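Local coordinates for protein Uly1 (Catenovulum maritimum, PDB 7DRQ) that probably cleaves the marine algal polysaccharide ulvan, as a calcium-binding lyase of polysaccharide lyase family 24, at residues 54-57 against 58-61; 78-81 against 82-85; 104-107 against 108-111; 114-118 against 119-123. All coordinates share one frame; numbering follows the deposited sequence.

In the fold
Contacts 1, 2 and 4 are hairpin ends on one side of the chain's centre. Contacts 1 and 2 share a four-stranded antiparallel sheet, their centres about 9 Å apart; N58 O lies 2.9 Å from T81 N, a probable hydrogen bond between them. Contact 4 belongs to the next, three-stranded sheet, with its centre about 11 Å from that of contact 1. There Y56 OH approaches E120 OE2 to 2.6 Å, and I115 packs on Y56 and F61. Contact 3 comes just before contact 4 in sequence but lies deeper, its centre about 24 Å away; the side chain of N109 is about 11 Å from that of K185, a calcium ligand. Sheets following one another in this way fit the beta-propeller clan.

Contact 1: residues 54-57 against 58-61; sequences KVYK and NYVF
Y56 and Y59 sit side by side across the end of a tight beta hairpin whose two-residue type II' turn, K57-N58, reverses the chain between strands 53-56 and 59-65. The two rings lie on the same side of the sheet and approach obliquely, Y56 CD2 lying 4.3 Å from Y59 CD2. Different first torsions set this up: in Y56, CG is anti to the backbone N (chi1 167°), whereas in Y59 it is anti to the carbonyl carbon (chi1 -56°). Each ring is also covered by its neighbour in sequence. CG of K57 sits 3.7 Å above the centre of the Y56 ring, and N58 ND2, whose amide is bonded to N80, lies 3.4 Å above the Y59 ring toward its rim. The same side of the sheet continues with F61, whose CE1 touches Y56 CB at 4.3 Å. Flat, broad side chains suit this face, where I115 of strand 111-115 packs against both Y56 and F61. On the other face V55 and V60 form a non-hydrogen-bonded pair and meet through CG2 and CG2; their branched side chains favour extended backbone. V55 packs on H450 and H452 of strand 444-452, and V60 on Y79 of strand 73-80. The turn puts K57 at a positive phi that few residues other than glycine adopt easily, while asparagine is well tolerated next to it. Two hydrogen-bonded pairs fix the register, K54 with F61 and Y56 with Y59. In the second, nearest the turn, Y56 N reaches Y59 O at 2.9 Å.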
ATOM      1  N   LYS A  54       9.392  -2.918   6.472  1.00 11.38           N
ATOM      2  CA  LYS A  54       9.011  -4.056   7.297  1.00 11.71           C
ATOM      3  C   LYS A  54      10.055  -4.247   8.384  1.00 14.76           C
ATOM      4  O   LYS A  54      11.219  -3.863   8.223  1.00 12.14           O
ATOM      5  CB  LYS A  54       8.898  -5.360   6.492  1.00 13.06           C
ATOM      6  CG  LYS A  54       7.771  -5.381   5.475  1.00 10.63           C
ATOM      7  CD  LYS A  54       6.425  -5.285   6.172  1.00 11.78           C
ATOM      8  CE  LYS A  54       5.364  -4.807   5.187  1.00 11.39           C
ATOM      9  NZ  LYS A  54       5.235  -5.782   4.031  1.00 10.79           N
ATOM     10  N   VAL A  55       9.631  -4.850   9.489  1.00 10.51           N
ATOM     11  CA  VAL A  55      10.519  -5.186  10.596  1.00 12.30           C
ATOM     12  C   VAL A  55      10.453  -6.686  10.831  1.00 15.82           C
ATOM     13  O   VAL A  55       9.361  -7.255  10.951  1.00 17.48           O
ATOM     14  CB  VAL A  55      10.165  -4.406  11.875  1.00 13.92           C
ATOM     15  CG1 VAL A  55      11.174  -4.723  12.984  1.00 13.91           C
ATOM     16  CG2 VAL A  55      10.191  -2.915  11.589  1.00 13.17           C
ATOM     17  N   TYR A  56      11.623  -7.322  10.878  1.00 13.67           N
ATOM     18  CA  TYR A  56      11.751  -8.752  11.144  1.00 12.28           C
ATOM     19  C   TYR A  56      12.884  -8.935  12.141  1.00 15.54           C
ATOM     20  O   TYR A  56      14.035  -8.609  11.829  1.00 12.29           O
ATOM     21  CB  TYR A  56      12.041  -9.544   9.863  1.00 14.45           C
ATOM     22  CG  TYR A  56      12.488 -10.959  10.153  1.00 17.03           C
ATOM     23  CD1 TYR A  56      11.589 -11.904  10.630  1.00 16.98           C
ATOM     24  CD2 TYR A  56      13.814 -11.345   9.975  1.00 15.27           C
ATOM     25  CE1 TYR A  56      11.998 -13.199  10.916  1.00 16.75           C
ATOM     26  CE2 TYR A  56      14.225 -12.628  10.251  1.00 16.34           C
ATOM     27  CZ  TYR A  56      13.315 -13.552  10.724  1.00 18.36           C
ATOM     28  OH  TYR A  56      13.730 -14.830  11.008  1.00 20.28           O
ATOM     29  N   LYS A  57      12.559  -9.450  13.330  1.00 13.16           N
ATOM     30  CA  LYS A  57      13.523  -9.541  14.423  1.00 14.79           C
ATOM     31  C   LYS A  57      14.210  -8.190  14.618  1.00 15.52           C
ATOM     32  O   LYS A  57      13.534  -7.180  14.854  1.00 13.06           O
ATOM     33  CB  LYS A  57      14.537 -10.660  14.151  1.00 16.31           C
ATOM     34  CG  LYS A  57      13.894 -12.042  14.084  1.00 19.41           C
ATOM     35  CD  LYS A  57      14.929 -13.149  13.974  1.00 24.15           C
ATOM     36  CE  LYS A  57      14.311 -14.508  14.285  1.00 30.80           C
ATOM     37  NZ  LYS A  57      13.370 -14.434  15.442  1.00 34.60           N
ATOM     38  N   ASN A  58      15.534  -8.147  14.484  1.00 16.40           N
ATOM     39  CA  ASN A  58      16.295  -6.919  14.696  1.00 12.64           C
ATOM     40  C   ASN A  58      16.635  -6.184  13.401  1.00 15.50           C
ATOM     41  O   ASN A  58      17.582  -5.388  13.374  1.00 17.25           O
ATOM     42  CB  ASN A  58      17.579  -7.223  15.477  1.00 14.98           C
ATOM     43  CG  ASN A  58      18.427  -8.295  14.817  1.00 15.10           C
ATOM     44  OD1 ASN A  58      18.080  -9.473  14.840  1.00 18.42           O
ATOM     45  ND2 ASN A  58      19.550  -7.888  14.224  1.00 15.70           N
ATOM     46  N   TYR A  59      15.855  -6.371  12.349  1.00 12.07           N
ATOM     47  CA  TYR A  59      16.168  -5.779  11.055  1.00 12.71           C
ATOM     48  C   TYR A  59      14.990  -4.955  10.568  1.00 12.88           C
ATOM     49  O   TYR A  59      13.846  -5.421  10.607  1.00 16.55           O
ATOM     50  CB  TYR A  59      16.506  -6.857  10.027  1.00 10.26           C
ATOM     51  CG  TYR A  59      17.634  -7.765  10.433  1.00 14.97           C
ATOM     52  CD1 TYR A  59      18.957  -7.348  10.350  1.00 15.75           C
ATOM     53  CD2 TYR A  59      17.375  -9.058  10.884  1.00 17.52           C
ATOM     54  CE1 TYR A  59      20.002  -8.208  10.717  1.00 18.41           C
ATOM     55  CE2 TYR A  59      18.396  -9.911  11.249  1.00 20.09           C
ATOM     56  CZ  TYR A  59      19.702  -9.486  11.165  1.00 18.99           C
ATOM     57  OH  TYR A  59      20.710 -10.351  11.531  1.00 21.50           O
ATOM     58  N   VAL A  60      15.268  -3.741  10.104  1.00 11.51           N
ATOM     59  CA  VAL A  60      14.267  -2.913   9.439  1.00 10.71           C
ATOM     60  C   VAL A  60      14.609  -2.886   7.959  1.00 12.99           C
ATOM     61  O   VAL A  60      15.677  -2.391   7.576  1.00 15.44           O
ATOM     62  CB  VAL A  60      14.234  -1.485  10.010  1.00 11.71           C
ATOM     63  CG1 VAL A  60      13.065  -0.715   9.398  1.00 11.30           C
ATOM     64  CG2 VAL A  60      14.109  -1.530  11.520  1.00 12.74           C
ATOM     65  N   PHE A  61      13.706  -3.400   7.126  1.00 11.16           N
ATOM     66  CA  PHE A  61      13.893  -3.418   5.684  1.00  9.92           C
ATOM     67  C   PHE A  61      13.118  -2.265   5.061  1.00 11.32           C
ATOM     68  O   PHE A  61      11.928  -2.092   5.345  1.00 12.83           O
ATOM     69  CB  PHE A  61      13.422  -4.753   5.102  1.00 12.22           C
ATOM     70  CG  PHE A  61      14.270  -5.924   5.521  1.00 12.05           C
ATOM     71  CD1 PHE A  61      14.024  -6.583   6.716  1.00  9.99           C
ATOM     72  CD2 PHE A  61      15.316  -6.361   4.720  1.00 12.70           C
ATOM     73  CE1 PHE A  61      14.799  -7.656   7.103  1.00  9.94           C
ATOM     74  CE2 PHE A  61      16.093  -7.442   5.099  1.00 10.28           C
ATOM     75  CZ  PHE A  61      15.837  -8.087   6.293  1.00  9.59           C
TER

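Contact 2: residues 78-81 against 82-85; sequences RYNT and LTGK
N80 and L82 are the residues most covered in this contact, and they touch through OD1 of N80 at the start of the loop that leads strand 73-80 back toward strand 86-91. The amide oxygen of N80 reaches forward to the chain it precedes: with CG anti to the backbone N (chi1 -172°), OD1 accepts from L82 N at 2.8 Å, the donor lying somewhat off the carbonyl plane, and L82 CB rests 3.3 Å from the same OD1. T83 N adds a weak bond to it. Asparagine suits the place because its short arm can offer an acceptor two residues on, the geometry of an Asx turn. With an alanine in place of N80, L82 N and the N58 amide would probably lose their shared acceptor, and the loop would be freer to shift. T83 crosses N80 at about a right angle, its OG1 only 3.2 Å from N80 CB. The backbone of N80 is gripped as well: its N donates almost straight to K85 O at 2.8 Å, and its O accepts from G84 N at the same 2.8 Å. K85 takes part through its carbonyl; its side chain leads away and touches D162. G84 takes a left-handed backbone, where any side chain would collide with the carbonyl oxygen of T83; its O meets the edge of the Y79 ring, at CE1, 3.5 Å away. T83 OG1 accepts from K85 N, making an ST turn. Together these features make a four-residue hairpin loop, T81 to G84, of the kind that joins adjacent antiparallel strands in the blade-like sheets of propeller proteins.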
ATOM      1  N   ARG A  78      18.747  -2.365   4.688  1.00 10.44           N
ATOM      2  CA  ARG A  78      18.462  -3.093   5.914  1.00 10.51           C
ATOM      3  C   ARG A  78      19.197  -2.410   7.052  1.00 13.67           C
ATOM      4  O   ARG A  78      20.425  -2.312   7.020  1.00 12.56           O
ATOM      5  CB  ARG A  78      18.886  -4.560   5.803  1.00 11.88           C
ATOM      6  CG  ARG A  78      18.491  -5.387   7.027  1.00 10.24           C
ATOM      7  CD  ARG A  78      19.065  -6.801   6.949  1.00 12.07           C
ATOM      8  NE  ARG A  78      20.521  -6.784   7.107  1.00 14.39           N
ATOM      9  CZ  ARG A  78      21.296  -7.863   7.073  1.00 14.76           C
ATOM     10  NH1 ARG A  78      20.761  -9.078   6.899  1.00 12.12           N
ATOM     11  NH2 ARG A  78      22.615  -7.737   7.214  1.00 13.93           N
ATOM     12  N   TYR A  79      18.443  -1.931   8.038  1.00 14.01           N
ATOM     13  CA  TYR A  79      18.991  -1.330   9.250  1.00 12.97           C
ATOM     14  C   TYR A  79      18.947  -2.352  10.381  1.00 13.17           C
ATOM     15  O   TYR A  79      17.911  -2.983  10.619  1.00 11.02           O
ATOM     16  CB  TYR A  79      18.198  -0.071   9.627  1.00 13.02           C
ATOM     17  CG  TYR A  79      18.504   0.442  11.011  1.00 13.87           C
ATOM     18  CD1 TYR A  79      19.661   1.167  11.259  1.00 14.24           C
ATOM     19  CD2 TYR A  79      17.647   0.191  12.075  1.00 13.92           C
ATOM     20  CE1 TYR A  79      19.960   1.633  12.529  1.00 14.85           C
ATOM     21  CE2 TYR A  79      17.941   0.665  13.364  1.00 14.73           C
ATOM     22  CZ  TYR A  79      19.100   1.381  13.575  1.00 16.59           C
ATOM     23  OH  TYR A  79      19.393   1.842  14.852  1.00 13.73           O
ATOM     24  N   ASN A  80      20.071  -2.510  11.081  1.00 12.71           N
ATOM     25  CA  ASN A  80      20.172  -3.455  12.186  1.00 11.71           C
ATOM     26  C   ASN A  80      19.965  -2.671  13.476  1.00 16.94           C
ATOM     27  O   ASN A  80      20.793  -1.827  13.832  1.00 12.36           O
ATOM     28  CB  ASN A  80      21.524  -4.175  12.170  1.00 13.88           C
ATOM     29  CG  ASN A  80      21.606  -5.302  13.194  1.00 14.70           C
ATOM     30  OD1 ASN A  80      20.982  -5.248  14.256  1.00 16.08           O
ATOM     31  ND2 ASN A  80      22.396  -6.324  12.883  1.00 16.33           N
ATOM     32  N   THR A  81      18.850  -2.935  14.160  1.00 14.18           N
ATOM     33  CA  THR A  81      18.530  -2.204  15.380  1.00 14.48           C
ATOM     34  C   THR A  81      19.501  -2.514  16.513  1.00 14.77           C
ATOM     35  O   THR A  81      19.563  -1.750  17.482  1.00 15.32           O
ATOM     36  CB  THR A  81      17.111  -2.530  15.846  1.00 14.52           C
ATOM     37  OG1 THR A  81      17.019  -3.926  16.185  1.00 12.74           O
ATOM     38  CG2 THR A  81      16.090  -2.205  14.746  1.00 14.30           C
ATOM     39  N   LEU A  82      20.230  -3.628  16.425  1.00 13.20           N
ATOM     40  CA  LEU A  82      21.173  -3.995  17.480  1.00 14.58           C
ATOM     41  C   LEU A  82      22.525  -3.318  17.318  1.00 17.06           C
ATOM     42  O   LEU A  82      23.188  -3.015  18.317  1.00 17.63           O
ATOM     43  CB  LEU A  82      21.372  -5.508  17.507  1.00 17.73           C
ATOM     44  CG  LEU A  82      20.127  -6.349  17.769  1.00 18.41           C
ATOM     45  CD1 LEU A  82      20.453  -7.829  17.612  1.00 22.62           C
ATOM     46  CD2 LEU A  82      19.524  -6.040  19.134  1.00 17.31           C
ATOM     47  N   THR A  83      22.961  -3.082  16.084  1.00 16.14           N
ATOM     48  CA  THR A  83      24.256  -2.469  15.838  1.00 17.05           C
ATOM     49  C   THR A  83      24.163  -1.010  15.422  1.00 19.17           C
ATOM     50  O   THR A  83      25.173  -0.302  15.483  1.00 15.48           O
ATOM     51  CB  THR A  83      25.009  -3.248  14.758  1.00 17.71           C
ATOM     52  OG1 THR A  83      24.283  -3.150  13.522  1.00 16.70           O
ATOM     53  CG2 THR A  83      25.129  -4.718  15.149  1.00 21.92           C
ATOM     54  N   GLY A  84      22.988  -0.541  14.991  1.00 16.27           N
ATOM     55  CA  GLY A  84      22.888   0.798  14.450  1.00 14.40           C
ATOM     56  C   GLY A  84      23.425   0.957  13.046  1.00 16.78           C
ATOM     57  O   GLY A  84      23.472   2.084  12.545  1.00 19.39           O
ATOM     58  N   LYS A  85      23.803  -0.133  12.382  1.00 14.83           N
ATOM     59  CA  LYS A  85      24.402  -0.066  11.055  1.00 17.15           C
ATOM     60  C   LYS A  85      23.391  -0.432   9.976  1.00 15.59           C
ATOM     61  O   LYS A  85      22.427  -1.158  10.228  1.00 14.26           O
ATOM     62  CB  LYS A  85      25.617  -0.989  10.950  1.00 18.51           C
ATOM     63  CG  LYS A  85      26.576  -0.825  12.130  1.00 21.23           C
ATOM     64  CD  LYS A  85      27.650   0.215  11.852  1.00 30.23           C
ATOM     65  CE  LYS A  85      28.273   0.743  13.148  1.00 37.13           C
ATOM     66  NZ  LYS A  85      27.422   1.781  13.823  1.00 44.60           N
TER

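Contact 3: residues 104-107 against 108-111; sequences VGET and HNTI
E106 curls back on H108 through two torsions: CG stands anti to the backbone N (chi1 161°) and the chain then bends at CG (chi2 58°), bringing the carboxylate over the turn that follows. H108, with CG anti to its carbonyl carbon, sets its ring beside the acid, turned so that ND1 meets it. OE1 of E106 takes two bonds from this one residue, from ND1 at 2.7 Å and from the backbone N at 3.0 Å, both arriving from the same face of the carboxylate. The oxygen lies in the imidazole plane at the ring edge and ND1 meets it on the syn side, although carboxylate and ring planes stand 84° apart. The ND1 bond helps fix the rotation of the ring, while the N-H bond ties the acid to the turn. N109 flanks the acid differently: its amide lies nearly parallel to the carboxylate, with OD1 tight against E106 CG at 3.0 Å, while its ND2 is bonded to D127 and Y131. Replacing E106 by an alanine would probably leave ND1 and the N-H of H108 without their acceptor and the ring less firmly fixed in rotation. A glutamate is long enough to bend round like this and still present OE2 to H129, whose ring stacks on H108. The backbone forms a type I beta turn from E106 to N109, closed by N109 N to E106 O at 3.0 Å, and N109 then centres an inverse gamma turn. The bend is largely buried and carries the chain from strand 104-105, paired in parallel with strand 39-40, into strand 111-115 at the edge of the next sheet.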
ATOM      1  N   VAL A 104       8.578  10.414 -16.746  1.00 13.93           N
ATOM      2  CA  VAL A 104       7.349  10.809 -16.065  1.00 12.93           C
ATOM      3  C   VAL A 104       7.173   9.897 -14.861  1.00 13.97           C
ATOM      4  O   VAL A 104       6.865   8.708 -15.012  1.00 14.69           O
ATOM      5  CB  VAL A 104       6.120  10.748 -16.982  1.00 14.87           C
ATOM      6  CG1 VAL A 104       4.884  11.180 -16.195  1.00 15.93           C
ATOM      7  CG2 VAL A 104       6.318  11.637 -18.196  1.00 14.62           C
ATOM      8  N   GLY A 105       7.325  10.464 -13.668  1.00 15.18           N
ATOM      9  CA  GLY A 105       7.275   9.660 -12.454  1.00 13.69           C
ATOM     10  C   GLY A 105       5.879   9.123 -12.180  1.00 13.32           C
ATOM     11  O   GLY A 105       4.868   9.789 -12.415  1.00 15.04           O
ATOM     12  N   GLU A 106       5.826   7.906 -11.647  1.00 12.52           N
ATOM     13  CA  GLU A 106       4.575   7.157 -11.554  1.00 10.82           C
ATOM     14  C   GLU A 106       4.475   6.564 -10.144  1.00 13.18           C
ATOM     15  O   GLU A 106       5.052   5.512  -9.858  1.00 13.30           O
ATOM     16  CB  GLU A 106       4.553   6.105 -12.675  1.00 16.21           C
ATOM     17  CG  GLU A 106       3.616   4.930 -12.579  1.00 17.81           C
ATOM     18  CD  GLU A 106       2.141   5.271 -12.466  1.00 14.97           C
ATOM     19  OE1 GLU A 106       1.761   5.814 -11.421  1.00 15.39           O
ATOM     20  OE2 GLU A 106       1.348   4.925 -13.383  1.00 16.94           O
ATOM     21  N   THR A 107       3.756   7.250  -9.243  1.00 14.04           N
ATOM     22  CA  THR A 107       3.747   6.834  -7.841  1.00 11.93           C
ATOM     23  C   THR A 107       2.887   5.602  -7.571  1.00 12.42           C
ATOM     24  O   THR A 107       2.884   5.125  -6.432  1.00 12.38           O
ATOM     25  CB  THR A 107       3.304   7.985  -6.917  1.00 11.91           C
ATOM     26  OG1 THR A 107       2.110   8.603  -7.417  1.00 13.41           O
ATOM     27  CG2 THR A 107       4.424   9.040  -6.785  1.00 11.56           C
ATOM     28  N   HIS A 108       2.161   5.064  -8.562  1.00 11.23           N
ATOM     29  CA  HIS A 108       1.582   3.741  -8.358  1.00 13.60           C
ATOM     30  C   HIS A 108       2.671   2.696  -8.190  1.00 12.82           C
ATOM     31  O   HIS A 108       2.452   1.665  -7.543  1.00 12.57           O
ATOM     32  CB  HIS A 108       0.702   3.318  -9.538  1.00 11.72           C
ATOM     33  CG  HIS A 108      -0.566   4.103  -9.665  1.00 13.58           C
ATOM     34  ND1 HIS A 108      -0.632   5.302 -10.346  1.00 13.47           N
ATOM     35  CD2 HIS A 108      -1.819   3.852  -9.218  1.00 14.56           C
ATOM     36  CE1 HIS A 108      -1.871   5.761 -10.297  1.00 15.55           C
ATOM     37  NE2 HIS A 108      -2.613   4.895  -9.626  1.00 15.07           N
ATOM     38  N   ASN A 109       3.824   2.926  -8.807  1.00  9.71           N
ATOM     39  CA  ASN A 109       4.801   1.878  -9.091  1.00 11.59           C
ATOM     40  C   ASN A 109       5.784   1.695  -7.946  1.00 11.24           C
ATOM     41  O   ASN A 109       6.998   1.740  -8.130  1.00 13.69           O
ATOM     42  CB  ASN A 109       5.532   2.204 -10.387  1.00 13.95           C
ATOM     43  CG  ASN A 109       4.656   2.022 -11.603  1.00 17.10           C
ATOM     44  OD1 ASN A 109       3.432   2.122 -11.519  1.00 15.40           O
ATOM     45  ND2 ASN A 109       5.285   1.779 -12.754  1.00 16.03           N
ATOM     46  N   THR A 110       5.250   1.473  -6.756  1.00 10.68           N
ATOM     47  CA  THR A 110       6.059   1.365  -5.550  1.00 12.77           C
ATOM     48  C   THR A 110       6.843   0.049  -5.517  1.00 11.82           C
ATOM     49  O   THR A 110       6.639  -0.863  -6.320  1.00 12.14           O
ATOM     50  CB  THR A 110       5.163   1.477  -4.319  1.00 11.56           C
ATOM     51  OG1 THR A 110       4.138   0.463  -4.398  1.00 15.39           O
ATOM     52  CG2 THR A 110       4.531   2.840  -4.265  1.00 15.10           C
ATOM     53  N   ILE A 111       7.757  -0.031  -4.552  1.00 12.76           N
ATOM     54  CA  ILE A 111       8.523  -1.240  -4.265  1.00 12.95           C
ATOM     55  C   ILE A 111       8.042  -1.785  -2.931  1.00 12.44           C
ATOM     56  O   ILE A 111       8.337  -1.208  -1.876  1.00 11.81           O
ATOM     57  CB  ILE A 111      10.030  -0.967  -4.209  1.00 12.88           C
ATOM     58  CG1 ILE A 111      10.506  -0.160  -5.425  1.00 10.83           C
ATOM     59  CG2 ILE A 111      10.790  -2.295  -4.050  1.00 11.01           C
ATOM     60  CD1 ILE A 111      11.759   0.693  -5.101  1.00 12.30           C
TER

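Contact 4: residues 114-118 against 119-123; sequences AISPK and DETIH
S116 and D119 meet at the closed end of the hairpin made by strands 111-115 and 122-126, and their conformations organise the loop. S116 carries OG anti to its backbone N (chi1 171°), where it accepts from K118 N at 3.1 Å, an ST turn. Its CB meanwhile lies 3.2 Å from D119 OD1. D119 places its carboxylate between its own N and carbonyl carbon (chi1 64°), which folds OD1 back over the chain to accept from T121 N at 3.1 Å, an Asx turn. The hydroxyl of T121 donates to the same OD1 at 2.7 Å, arriving from the same face of the carboxylate, so one oxygen holds both the backbone N-H and the hydroxyl of T121. T121 OG1 in turn accepts from H123 NE2 at 2.7 Å, somewhat tilted from the ring plane. Small polar residues and a short acid fit here because each is bonded close to the backbone; the far oxygen, D119 OD2, goes to Y233, and H123 ND1 to Y150. On the other face I115 and I122 lie side by side, pointing the same way. In I115, chi2 of -62° swings CD1 across to I122 CG1, 3.7 Å away. E120 adopts a left-handed backbone, which helps reverse the chain, and its N gives a weak bond to S116 O. S116 N also bonds to T121 O at 3.0 Å within the loop, and regular pairing begins at I115-I122 and A114-H123. The result is an antiparallel beta hairpin whose loop is built from an ST turn and an Asx turn, at one end of the three-stranded sheet 111-115, 122-126 and 150-152.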
ATOM      1  N   ALA A 114       8.745  -7.801   1.714  1.00 10.83           N
ATOM      2  CA  ALA A 114       8.330  -8.660   2.814  1.00  9.87           C
ATOM      3  C   ALA A 114       9.433  -9.656   3.144  1.00 11.34           C
ATOM      4  O   ALA A 114      10.227 -10.041   2.279  1.00 11.86           O
ATOM      5  CB  ALA A 114       7.047  -9.438   2.487  1.00 10.98           C
ATOM      6  N   ILE A 115       9.454 -10.080   4.405  1.00 10.13           N
ATOM      7  CA  ILE A 115      10.279 -11.193   4.879  1.00  9.44           C
ATOM      8  C   ILE A 115       9.352 -12.348   5.246  1.00 13.03           C
ATOM      9  O   ILE A 115       8.328 -12.134   5.901  1.00 13.42           O
ATOM     10  CB  ILE A 115      11.127 -10.771   6.095  1.00 11.04           C
ATOM     11  CG1 ILE A 115      11.877  -9.463   5.826  1.00 13.47           C
ATOM     12  CG2 ILE A 115      12.083 -11.893   6.494  1.00 12.64           C
ATOM     13  CD1 ILE A 115      12.848  -9.541   4.691  1.00 13.19           C
ATOM     14  N   SER A 116       9.692 -13.570   4.817  1.00 10.17           N
ATOM     15  CA  SER A 116       9.039 -14.749   5.393  1.00 11.52           C
ATOM     16  C   SER A 116       9.662 -15.053   6.745  1.00 12.71           C
ATOM     17  O   SER A 116      10.862 -15.323   6.813  1.00 12.17           O
ATOM     18  CB  SER A 116       9.185 -15.978   4.513  1.00  9.70           C
ATOM     19  OG  SER A 116       8.715 -17.127   5.238  1.00 11.08           O
ATOM     20  N   PRO A 117       8.896 -15.043   7.832  1.00 13.36           N
ATOM     21  CA  PRO A 117       9.475 -15.421   9.129  1.00 18.05           C
ATOM     22  C   PRO A 117       9.781 -16.909   9.222  1.00 15.64           C
ATOM     23  O   PRO A 117      10.430 -17.327  10.185  1.00 16.07           O
ATOM     24  CB  PRO A 117       8.394 -14.998  10.137  1.00 18.81           C
ATOM     25  CG  PRO A 117       7.442 -14.120   9.352  1.00 20.01           C
ATOM     26  CD  PRO A 117       7.486 -14.651   7.957  1.00 15.21           C
ATOM     27  N   LYS A 118       9.350 -17.707   8.243  1.00 15.17           N
ATOM     28  CA  LYS A 118       9.623 -19.138   8.269  1.00 14.29           C
ATOM     29  C   LYS A 118      11.008 -19.451   7.712  1.00 15.60           C
ATOM     30  O   LYS A 118      11.864 -19.975   8.429  1.00 16.25           O
ATOM     31  CB  LYS A 118       8.530 -19.892   7.512  1.00 15.77           C
ATOM     32  CG  LYS A 118       7.227 -19.940   8.298  1.00 17.72           C
ATOM     33  CD  LYS A 118       6.070 -20.429   7.444  1.00 24.01           C
ATOM     34  CE  LYS A 118       4.886 -20.820   8.306  1.00 26.07           C
ATOM     35  NZ  LYS A 118       5.215 -20.724   9.754  1.00 32.75           N
ATOM     36  N   ASP A 119      11.271 -19.102   6.452  1.00 12.11           N
ATOM     37  CA  ASP A 119      12.556 -19.444   5.846  1.00 11.78           C
ATOM     38  C   ASP A 119      13.452 -18.236   5.607  1.00 10.44           C
ATOM     39  O   ASP A 119      14.489 -18.372   4.950  1.00 12.12           O
ATOM     40  CB  ASP A 119      12.351 -20.224   4.539  1.00 12.84           C
ATOM     41  CG  ASP A 119      11.651 -19.411   3.454  1.00 14.01           C
ATOM     42  OD1 ASP A 119      11.370 -18.208   3.657  1.00 11.84           O
ATOM     43  OD2 ASP A 119      11.390 -19.991   2.380  1.00 12.12           O
ATOM     44  N   GLU A 120      13.074 -17.060   6.114  1.00 14.77           N
ATOM     45  CA  GLU A 120      13.885 -15.840   6.020  1.00 10.40           C
ATOM     46  C   GLU A 120      14.181 -15.431   4.574  1.00 14.27           C
ATOM     47  O   GLU A 120      15.170 -14.735   4.302  1.00 11.25           O
ATOM     48  CB  GLU A 120      15.186 -15.976   6.820  1.00 12.86           C
ATOM     49  CG  GLU A 120      14.945 -15.934   8.322  1.00 15.51           C
ATOM     50  CD  GLU A 120      16.223 -15.780   9.136  1.00 19.90           C
ATOM     51  OE1 GLU A 120      17.321 -16.061   8.606  1.00 18.57           O
ATOM     52  OE2 GLU A 120      16.125 -15.368  10.312  1.00 21.55           O
ATOM     53  N   THR A 121      13.326 -15.834   3.632  1.00 11.34           N
ATOM     54  CA  THR A 121      13.430 -15.287   2.284  1.00 11.82           C
ATOM     55  C   THR A 121      12.938 -13.845   2.264  1.00 11.89           C
ATOM     56  O   THR A 121      12.087 -13.440   3.064  1.00 12.20           O
ATOM     57  CB  THR A 121      12.614 -16.103   1.290  1.00 13.07           C
ATOM     58  OG1 THR A 121      11.304 -16.293   1.819  1.00 10.39           O
ATOM     59  CG2 THR A 121      13.278 -17.469   0.997  1.00 11.67           C
ATOM     60  N   ILE A 122      13.498 -13.067   1.346  1.00  7.66           N
ATOM     61  CA  ILE A 122      13.116 -11.683   1.116  1.00 10.24           C
ATOM     62  C   ILE A 122      12.353 -11.623  -0.194  1.00 10.95           C
ATOM     63  O   ILE A 122      12.768 -12.234  -1.184  1.00 11.47           O
ATOM     64  CB  ILE A 122      14.349 -10.768   1.048  1.00  8.58           C
ATOM     65  CG1 ILE A 122      15.229 -10.965   2.288  1.00 11.49           C
ATOM     66  CG2 ILE A 122      13.928  -9.293   0.835  1.00 12.00           C
ATOM     67  CD1 ILE A 122      16.629 -10.387   2.134  1.00 11.57           C
ATOM     68  N   HIS A 123      11.253 -10.880  -0.205  1.00  8.90           N
ATOM     69  CA  HIS A 123      10.412 -10.759  -1.394  1.00 10.36           C
ATOM     70  C   HIS A 123      10.218  -9.298  -1.754  1.00 11.75           C
ATOM     71  O   HIS A 123       9.928  -8.475  -0.879  1.00 10.57           O
ATOM     72  CB  HIS A 123       9.078 -11.451  -1.151  1.00 13.58           C
ATOM     73  CG  HIS A 123       9.249 -12.863  -0.707  1.00 12.00           C
ATOM     74  ND1 HIS A 123       9.285 -13.915  -1.596  1.00 11.50           N
ATOM     75  CD2 HIS A 123       9.493 -13.393   0.516  1.00 13.23           C
ATOM     76  CE1 HIS A 123       9.504 -15.038  -0.937  1.00 11.38           C
ATOM     77  NE2 HIS A 123       9.626 -14.752   0.347  1.00 12.83           N
TER